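PDB 3Q9T: choline dehydrogenase and related flavoproteins from Aspergillus oryzae, which probably oxidises formate as a flavin-dependent formate oxidase of the glucose-methanol-choline oxidoreductase family, with 8-formyl-FAD as its cofactor. Local coordinates for residues Y63-K68 with V268-K273; G431-N436 with Q442-N447. All coordinates share one frame; numbering follows the deposited sequence.

How the contacts relate
The two contacts lie side by side, their centres about 9 Å apart, and share a border. Contact 1 is buried and lies at the adenosine end of the flavin cofactor, where W65 and E270 meet the ligand and a tyrosine and a lysine hold the glutamate carboxylate. Contact 2 is only partly buried: a hairpin held mainly by backbone hydrogen bonds, with an apolar face against the helix that supplies contact 1. The joint is direct. The side-chain amide of Q443 probably donates to K68 O, with NE2 2.7 Å from that oxygen, and F269 packs on I446. Contact 1 thus joins distant parts of the chain around a ligand, whereas contact 2 joins neighbouring strands.

Contact 1: residues Y63-K68 with V268-K273; sequences YDWAYK and VFETPK. With FAY ([(2R,3S,4R,5R)-5-(6-amino-9H-purin-9-yl)-3,4-dihydroxytetrahydrofuran-2-yl]methyl (2R,3S,4S)-5-(8-formyl-7-methyl-2,4-dioxo-3,4-dihydrobenzo[g]pteridin-10(2H)-yl)-2,3,4-trihydroxypentyl dihydrogen diphosphate), chain D; ACT (acetate ion), chain G.
Y67 and F269 are the nearest CA pair, 9.5 Å apart, with the CA atoms of W65 and E270 10.5 Å apart, so side chains alone bridge the gap. The segments belong to the FAD-binding part of this GMC oxidoreductase: 63-68 is a loop entering strand 67-74, while helix 267-277 carries 268-273. Here they flank the adenosine end of the cofactor. Y67 CD2 rests 3.9 Å from F269 CD1; the two side chains slide past one another in opposite directions, ring planes 81° apart. The Y67 hydroxyl reaches over one face of the W65 indole, near its rim, and donates to E270 OE2 at 2.7 Å. The position of that oxygen is less certain, because the model crowds it against a bound acetate, probably from the crystallisation liquor. The indole edge at W65 NE1 meets the ribose hydroxyl O2B of FAY in a weak hydrogen bond, 3.2 Å long. W65 CH2 lies 3.8 Å from FAY N7A of the adenine. From the helix side, E270 CG comes within 3.1 Å of FAY N7A. The glutamate chain bends at chi2 (-81°), turning its carboxylate towards K273, which also donates to P440 O and Q442 O. E270 OE1 receives K273 NZ at 2.9 Å on its syn lone pair, the side of the other carboxylate oxygen, in a salt bridge.

Contact 2: residues G431-N436 with Q442-N447; sequences GEVTLN and QQPNIN
A beta hairpin brings E432 opposite N447 and T434 opposite N445, forming two of the three strands in a small antiparallel sheet. Strands 431-434 and 445-447 run in opposite directions (180° between their axes). The register follows from two hydrogen-bonded pairs on either side of the non-hydrogen-bonded pair V433-I446. In the first, E432 N donates to N447 O at 3.0 Å, and N447 N returns a bond to E432 O, 3.1 Å long and almost straight at 174°. In the second, T434 N reaches N445 O at 2.9 Å and N445 N reaches T434 O at 2.7 Å. Strand 431-434 is the middle one: G431 and V433 make backbone bonds on its other edge, to L304 and G301. I446 is likewise bonded through its backbone to T70.

The two faces differ. V433 and I446 point to the side of helix 267-277, where both touch F269. V433 CG1, anti to the backbone N (chi1 169°), lies 3.6 Å from P444 CB, and this proline in turn packs on E270 and K273. E432, T434, N445 and N447 project from the other face. There T434 OG1 is 2.7 Å from a water that also gives a weak bond to N445 O, while E432 finds its polar partner in Q302. Beyond the strands a second water accepts from N436 N at 3.0 Å and donates to Q443 O. The side chains of N436 and N445 each have two conformers, and their mutual contact is doubtful. With four backbone bonds fixing the register, the pairing does not depend on those amides, while the apolar face fastens the hairpin to the helix beside the cofactor.

Contact 1: residues Y63-K68 with V268-K273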
loop_
_atom_site.group_PDB
_atom_site.type_symbol
_atom_site.label_atom_id
_atom_site.label_comp_id
_atom_site.label_asym_id
_atom_site.label_seq_id
_atom_site.Cartn_x
_atom_site.Cartn_y
_atom_site.Cartn_z
ATOM N N TYR A 63 -20.362 -5.329 -10.130
ATOM C CA TYR A 63 -21.183 -5.392 -8.919
ATOM C C TYR A 63 -20.384 -5.089 -7.646
ATOM O O TYR A 63 -20.852 -5.324 -6.535
ATOM C CB TYR A 63 -21.917 -6.746 -8.845
ATOM C CG TYR A 63 -22.573 -7.059 -10.172
ATOM C CD1 TYR A 63 -23.635 -6.288 -10.623
ATOM C CD2 TYR A 63 -22.086 -8.069 -11.003
ATOM C CE1 TYR A 63 -24.213 -6.524 -11.840
ATOM C CE2 TYR A 63 -22.667 -8.326 -12.217
ATOM C CZ TYR A 63 -23.738 -7.542 -12.629
ATOM O OH TYR A 63 -24.341 -7.758 -13.833
ATOM N N ASP A 64 -19.186 -4.535 -7.822
ATOM C CA ASP A 64 -18.298 -4.251 -6.703
ATOM C C ASP A 64 -17.914 -2.768 -6.643
ATOM O O ASP A 64 -17.275 -2.258 -7.561
ATOM C CB ASP A 64 -17.033 -5.113 -6.823
ATOM C CG ASP A 64 -16.085 -4.938 -5.657
ATOM O OD1 ASP A 64 -16.369 -4.095 -4.774
ATOM O OD2 ASP A 64 -15.048 -5.640 -5.633
ATOM N N TRP A 65 -18.271 -2.099 -5.548
ATOM C CA TRP A 65 -17.819 -0.736 -5.287
ATOM C C TRP A 65 -16.305 -0.626 -5.452
ATOM O O TRP A 65 -15.802 0.383 -5.918
ATOM C CB TRP A 65 -18.233 -0.263 -3.889
ATOM C CG TRP A 65 -19.715 -0.019 -3.747
ATOM C CD1 TRP A 65 -20.662 -0.900 -3.274
ATOM C CD2 TRP A 65 -20.421 1.179 -4.089
ATOM N NE1 TRP A 65 -21.906 -0.316 -3.296
ATOM C CE2 TRP A 65 -21.791 0.955 -3.800
ATOM C CE3 TRP A 65 -20.031 2.422 -4.609
ATOM C CZ2 TRP A 65 -22.766 1.931 -4.008
ATOM C CZ3 TRP A 65 -21.000 3.392 -4.814
ATOM C CH2 TRP A 65 -22.352 3.141 -4.513
ATOM N N ALA A 66 -15.597 -1.676 -5.052
ATOM C CA ALA A 66 -14.156 -1.777 -5.238
ATOM C C ALA A 66 -13.425 -0.583 -4.632
ATOM O O ALA A 66 -12.578 0.032 -5.271
ATOM C CB ALA A 66 -13.802 -1.958 -6.730
ATOM N N TYR A 67 -13.759 -0.267 -3.388
ATOM C CA TYR A 67 -13.101 0.815 -2.668
ATOM C C TYR A 67 -11.604 0.601 -2.438
ATOM O O TYR A 67 -11.142 -0.516 -2.148
ATOM C CB TYR A 67 -13.746 0.999 -1.295
ATOM C CG TYR A 67 -15.215 1.332 -1.318
ATOM C CD1 TYR A 67 -15.671 2.506 -1.900
ATOM C CD2 TYR A 67 -16.152 0.486 -0.720
ATOM C CE1 TYR A 67 -17.025 2.824 -1.911
ATOM C CE2 TYR A 67 -17.497 0.793 -0.730
ATOM C CZ TYR A 67 -17.925 1.964 -1.326
ATOM O OH TYR A 67 -19.251 2.278 -1.334
ATOM N N LYS A 68 -10.859 1.695 -2.522
ATOM C CA LYS A 68 -9.550 1.769 -1.895
ATOM C C LYS A 68 -9.760 1.868 -0.390
ATOM O O LYS A 68 -10.628 2.625 0.059
ATOM C CB LYS A 68 -8.815 3.029 -2.354
ATOM C CG LYS A 68 -8.457 3.059 -3.841
ATOM C CD LYS A 68 -7.799 4.380 -4.186
ATOM C CE LYS A 68 -7.096 4.322 -5.539
ATOM N NZ LYS A 68 -6.553 5.670 -5.884
ATOM N N VAL A 268 -21.736 0.012 6.138
ATOM C CA VAL A 268 -20.735 0.578 7.042
ATOM C C VAL A 268 -19.898 1.732 6.486
ATOM O O VAL A 268 -19.449 2.597 7.251
ATOM C CB VAL A 268 -19.749 -0.518 7.551
ATOM C CG1 VAL A 268 -18.882 -1.025 6.407
ATOM C CG2 VAL A 268 -18.894 0.022 8.724
ATOM N N PHE A 269 -19.669 1.755 5.174
ATOM C CA PHE A 269 -18.871 2.835 4.600
ATOM C C PHE A 269 -19.708 4.026 4.097
ATOM O O PHE A 269 -19.317 5.173 4.299
ATOM C CB PHE A 269 -17.952 2.329 3.482
ATOM C CG PHE A 269 -17.036 1.198 3.894
ATOM C CD1 PHE A 269 -16.913 0.065 3.091
ATOM C CD2 PHE A 269 -16.286 1.278 5.060
ATOM C CE1 PHE A 269 -16.075 -0.980 3.463
ATOM C CE2 PHE A 269 -15.452 0.238 5.451
ATOM C CZ PHE A 269 -15.334 -0.887 4.656
ATOM N N GLU A 270 -20.830 3.765 3.422
ATOM C CA GLU A 270 -21.575 4.848 2.761
ATOM C C GLU A 270 -22.622 5.472 3.660
ATOM O O GLU A 270 -22.996 6.631 3.460
ATOM C CB GLU A 270 -22.246 4.397 1.456
ATOM C CG GLU A 270 -21.291 3.987 0.355
ATOM C CD GLU A 270 -20.699 5.167 -0.426
ATOM O OE1 GLU A 270 -21.274 6.280 -0.434
ATOM O OE2 GLU A 270 -19.645 4.967 -1.048
ATOM N N THR A 271 -23.119 4.708 4.629
ATOM C CA THR A 271 -24.035 5.286 5.588
ATOM C C THR A 271 -23.406 6.499 6.322
ATOM O O THR A 271 -23.969 7.592 6.294
ATOM C CB THR A 271 -24.540 4.247 6.593
ATOM O OG1 THR A 271 -25.607 3.500 6.003
ATOM C CG2 THR A 271 -25.035 4.935 7.858
ATOM N N PRO A 272 -22.242 6.319 6.971
ATOM C CA PRO A 272 -21.655 7.503 7.630
ATOM C C PRO A 272 -21.316 8.641 6.656
ATOM O O PRO A 272 -21.399 9.814 7.024
ATOM C CB PRO A 272 -20.364 6.964 8.258
ATOM C CG PRO A 272 -20.066 5.689 7.483
ATOM C CD PRO A 272 -21.423 5.108 7.191
ATOM N N LYS A 273 -20.917 8.294 5.440
ATOM C CA LYS A 273 -20.617 9.307 4.443
ATOM C C LYS A 273 -21.875 10.149 4.181
ATOM O O LYS A 273 -21.848 11.373 4.302
ATOM C CB LYS A 273 -20.094 8.652 3.158
ATOM C CG LYS A 273 -19.802 9.611 2.040
ATOM C CD LYS A 273 -19.403 8.846 0.801
ATOM C CE LYS A 273 -19.983 9.507 -0.430
ATOM N NZ LYS A 273 -20.050 8.580 -1.599
HETATM P P FAY D . -25.187 -4.118 4.978
HETATM N N1 FAY D . -20.596 -12.171 6.104
HETATM C C2 FAY D . -20.989 -13.471 6.413
HETATM O O2 FAY D . -21.788 -13.674 7.319
HETATM N N3 FAY D . -20.882 -14.458 5.455
HETATM C C4 FAY D . -19.917 -14.333 4.487
HETATM O O4 FAY D . -19.309 -15.365 4.146
HETATM N N5 FAY D . -18.549 -12.869 3.191
HETATM C C6 FAY D . -17.611 -11.479 1.545
HETATM C C7 FAY D . -17.468 -10.246 0.932
HETATM C C8 FAY D . -18.103 -9.128 1.481
HETATM O O8 FAY D . -18.788 -6.931 1.041
HETATM C C9 FAY D . -18.973 -9.291 2.567
HETATM P PA FAY D . -24.692 -3.685 2.226
HETATM C "C1'" FAY D . -20.568 -9.487 5.028
HETATM C C10 FAY D . -19.823 -11.929 4.993
HETATM N N10 FAY D . -19.753 -10.645 4.446
HETATM N N1A FAY D . -26.296 5.613 -3.304
HETATM O O1A FAY D . -23.422 -3.404 1.494
HETATM C C1B FAY D . -26.092 0.691 -1.485
HETATM O O1P FAY D . -26.690 -4.105 4.836
HETATM C "C2'" FAY D . -22.020 -9.479 4.496
HETATM O "O2'" FAY D . -21.963 -9.695 3.131
HETATM C C2A FAY D . -27.202 4.593 -3.527
HETATM O O2A FAY D . -25.170 -5.099 2.099
HETATM C C2B FAY D . -25.114 -0.397 -1.888
HETATM O O2B FAY D . -25.047 -0.599 -3.288
HETATM O O2P FAY D . -24.754 -3.422 6.255
HETATM C "C3'" FAY D . -23.012 -8.304 4.783
HETATM O "O3'" FAY D . -23.852 -7.928 3.695
HETATM N N3A FAY D . -26.999 3.339 -2.973
HETATM C C3B FAY D . -25.705 -1.602 -1.190
HETATM O O3B FAY D . -26.738 -2.123 -1.991
HETATM O O3P FAY D . -24.518 -3.298 3.762
HETATM C "C4'" FAY D . -22.388 -7.040 5.320
HETATM O "O4'" FAY D . -21.557 -7.449 6.403
HETATM C C4A FAY D . -25.906 3.116 -2.199
HETATM C C4B FAY D . -26.355 -1.020 0.041
HETATM O O4B FAY D . -26.435 0.381 -0.158
HETATM C C4X FAY D . -19.383 -13.050 4.264
HETATM C "C5'" FAY D . -23.476 -6.032 5.765
HETATM O "O5'" FAY D . -24.525 -5.614 4.879
HETATM C C5A FAY D . -24.989 4.135 -1.955
HETATM C C5B FAY D . -25.566 -1.353 1.293
HETATM O O5B FAY D . -25.834 -2.693 1.628
HETATM C C5X FAY D . -18.299 -11.588 2.750
HETATM C C6A FAY D . -25.179 5.396 -2.516
HETATM N N6A FAY D . -24.246 6.346 -2.364
HETATM N N7A FAY D . -24.019 3.638 -1.160
HETATM C C7M FAY D . -16.475 -10.125 -0.199
HETATM C C8A FAY D . -24.294 2.346 -0.882
HETATM C C8M FAY D . -18.260 -7.935 0.618
HETATM C C9A FAY D . -19.046 -10.506 3.246
HETATM N N9A FAY D . -25.451 2.011 -1.522
HETATM C C ACT G . -18.814 6.335 -3.974
HETATM O O ACT G . -18.578 5.952 -2.803
HETATM O OXT ACT G . -19.866 7.002 -4.106
HETATM C CH3 ACT G . -17.896 6.024 -5.135
#

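Contact 2: residues G431-N436 with Q442-N447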
loop_
_atom_site.group_PDB
_atom_site.type_symbol
_atom_site.label_atom_id
_atom_site.label_comp_id
_atom_site.label_asym_id
_atom_site.label_seq_id
_atom_site.Cartn_x
_atom_site.Cartn_y
_atom_site.Cartn_z
ATOM N N GLY A 431 -10.732 1.836 13.424
ATOM C CA GLY A 431 -10.316 2.815 12.444
ATOM C C GLY A 431 -11.402 3.868 12.302
ATOM O O GLY A 431 -12.183 4.119 13.220
ATOM N N GLU A 432 -11.464 4.482 11.133
ATOM C CA GLU A 432 -12.471 5.502 10.885
ATOM C C GLU A 432 -12.838 5.598 9.409
ATOM O O GLU A 432 -12.066 5.211 8.513
ATOM C CB GLU A 432 -11.988 6.868 11.402
ATOM C CG GLU A 432 -10.594 7.280 10.885
ATOM C CD GLU A 432 -10.211 8.689 11.307
ATOM O OE1 GLU A 432 -9.071 9.108 10.998
ATOM O OE2 GLU A 432 -11.049 9.388 11.937
ATOM N N VAL A 433 -14.038 6.102 9.162
ATOM C CA VAL A 433 -14.430 6.519 7.828
ATOM C C VAL A 433 -14.527 8.039 7.814
ATOM O O VAL A 433 -15.253 8.629 8.607
ATOM C CB VAL A 433 -15.780 5.928 7.439
ATOM C CG1 VAL A 433 -16.303 6.584 6.175
ATOM C CG2 VAL A 433 -15.649 4.438 7.265
ATOM N N THR A 434 -13.779 8.680 6.932
ATOM C CA THR A 434 -13.857 10.128 6.827
ATOM C C THR A 434 -14.201 10.599 5.418
ATOM O O THR A 434 -14.087 9.843 4.454
ATOM C CB THR A 434 -12.522 10.768 7.247
ATOM O OG1 THR A 434 -11.453 10.106 6.560
ATOM C CG2 THR A 434 -12.318 10.632 8.761
ATOM N N LEU A 435 -14.591 11.861 5.293
ATOM C CA LEU A 435 -14.858 12.414 3.982
ATOM C C LEU A 435 -13.568 12.788 3.275
ATOM O O LEU A 435 -12.626 13.274 3.899
ATOM C CB LEU A 435 -15.737 13.652 4.070
ATOM C CG LEU A 435 -17.157 13.490 4.595
ATOM C CD1 LEU A 435 -17.801 14.853 4.601
ATOM C CD2 LEU A 435 -17.949 12.511 3.726
ATOM N N ASN A 436 -13.533 12.534 1.973
ATOM C CA ASN A 436 -12.470 13.037 1.122
ATOM C C ASN A 436 -12.843 14.437 0.644
ATOM O O ASN A 436 -11.974 15.268 0.381
ATOM C CB ASN A 436 -12.244 12.095 -0.071
ATOM C CG ASN A 436 -11.283 10.955 0.254
ATOM O OD1 ASN A 436 -10.273 11.159 0.930
ATOM N ND2 ASN A 436 -11.597 9.748 -0.226
ATOM N N GLN A 442 -17.599 10.513 -4.775
ATOM C CA GLN A 442 -16.291 10.038 -4.338
ATOM C C GLN A 442 -16.420 9.107 -3.143
ATOM O O GLN A 442 -17.227 9.333 -2.232
ATOM C CB GLN A 442 -15.354 11.195 -3.988
ATOM C CG GLN A 442 -14.511 11.659 -5.151
ATOM C CD GLN A 442 -13.605 12.818 -4.790
ATOM O OE1 GLN A 442 -13.497 13.207 -3.619
ATOM N NE2 GLN A 442 -12.947 13.380 -5.799
ATOM N N GLN A 443 -15.615 8.057 -3.144
ATOM C CA GLN A 443 -15.610 7.146 -2.009
ATOM C C GLN A 443 -15.176 7.884 -0.740
ATOM O O GLN A 443 -14.360 8.807 -0.792
ATOM C CB GLN A 443 -14.716 5.942 -2.285
ATOM C CG GLN A 443 -13.227 6.237 -2.287
ATOM C CD GLN A 443 -12.440 4.973 -2.082
ATOM O OE1 GLN A 443 -12.220 4.215 -3.025
ATOM N NE2 GLN A 443 -12.049 4.704 -0.840
ATOM N N PRO A 444 -15.754 7.507 0.406
ATOM C CA PRO A 444 -15.208 8.097 1.625
ATOM C C PRO A 444 -13.811 7.511 1.821
ATOM O O PRO A 444 -13.467 6.492 1.201
ATOM C CB PRO A 444 -16.160 7.583 2.709
ATOM C CG PRO A 444 -16.595 6.242 2.189
ATOM C CD PRO A 444 -16.719 6.428 0.689
ATOM N N ASN A 445 -13.002 8.155 2.656
ATOM C CA ASN A 445 -11.706 7.595 3.006
ATOM C C ASN A 445 -11.874 6.568 4.120
ATOM O O ASN A 445 -12.669 6.759 5.043
ATOM C CB ASN A 445 -10.714 8.693 3.382
ATOM C CG ASN A 445 -10.171 9.419 2.165
ATOM O OD1 ASN A 445 -10.093 8.853 1.072
ATOM N ND2 ASN A 445 -9.804 10.677 2.343
ATOM N N ILE A 446 -11.143 5.465 4.008
ATOM C CA ILE A 446 -11.369 4.314 4.867
ATOM C C ILE A 446 -10.053 3.794 5.428
ATOM O O ILE A 446 -9.176 3.354 4.683
ATOM C CB ILE A 446 -12.094 3.157 4.094
ATOM C CG1 ILE A 446 -13.337 3.685 3.352
ATOM C CG2 ILE A 446 -12.443 2.005 5.040
ATOM C CD1 ILE A 446 -14.109 2.629 2.555
ATOM N N ASN A 447 -9.930 3.862 6.747
ATOM C CA ASN A 447 -8.813 3.266 7.461
ATOM C C ASN A 447 -9.304 2.203 8.453
ATOM O O ASN A 447 -10.078 2.521 9.361
ATOM C CB ASN A 447 -8.026 4.343 8.194
ATOM C CG ASN A 447 -6.934 3.764 9.055
ATOM O OD1 ASN A 447 -6.466 2.662 8.808
ATOM N ND2 ASN A 447 -6.545 4.490 10.095
HETATM O O HOH W 1 -10.339 7.711 7.029
HETATM O O HOH W 2 -15.749 11.188 0.425
#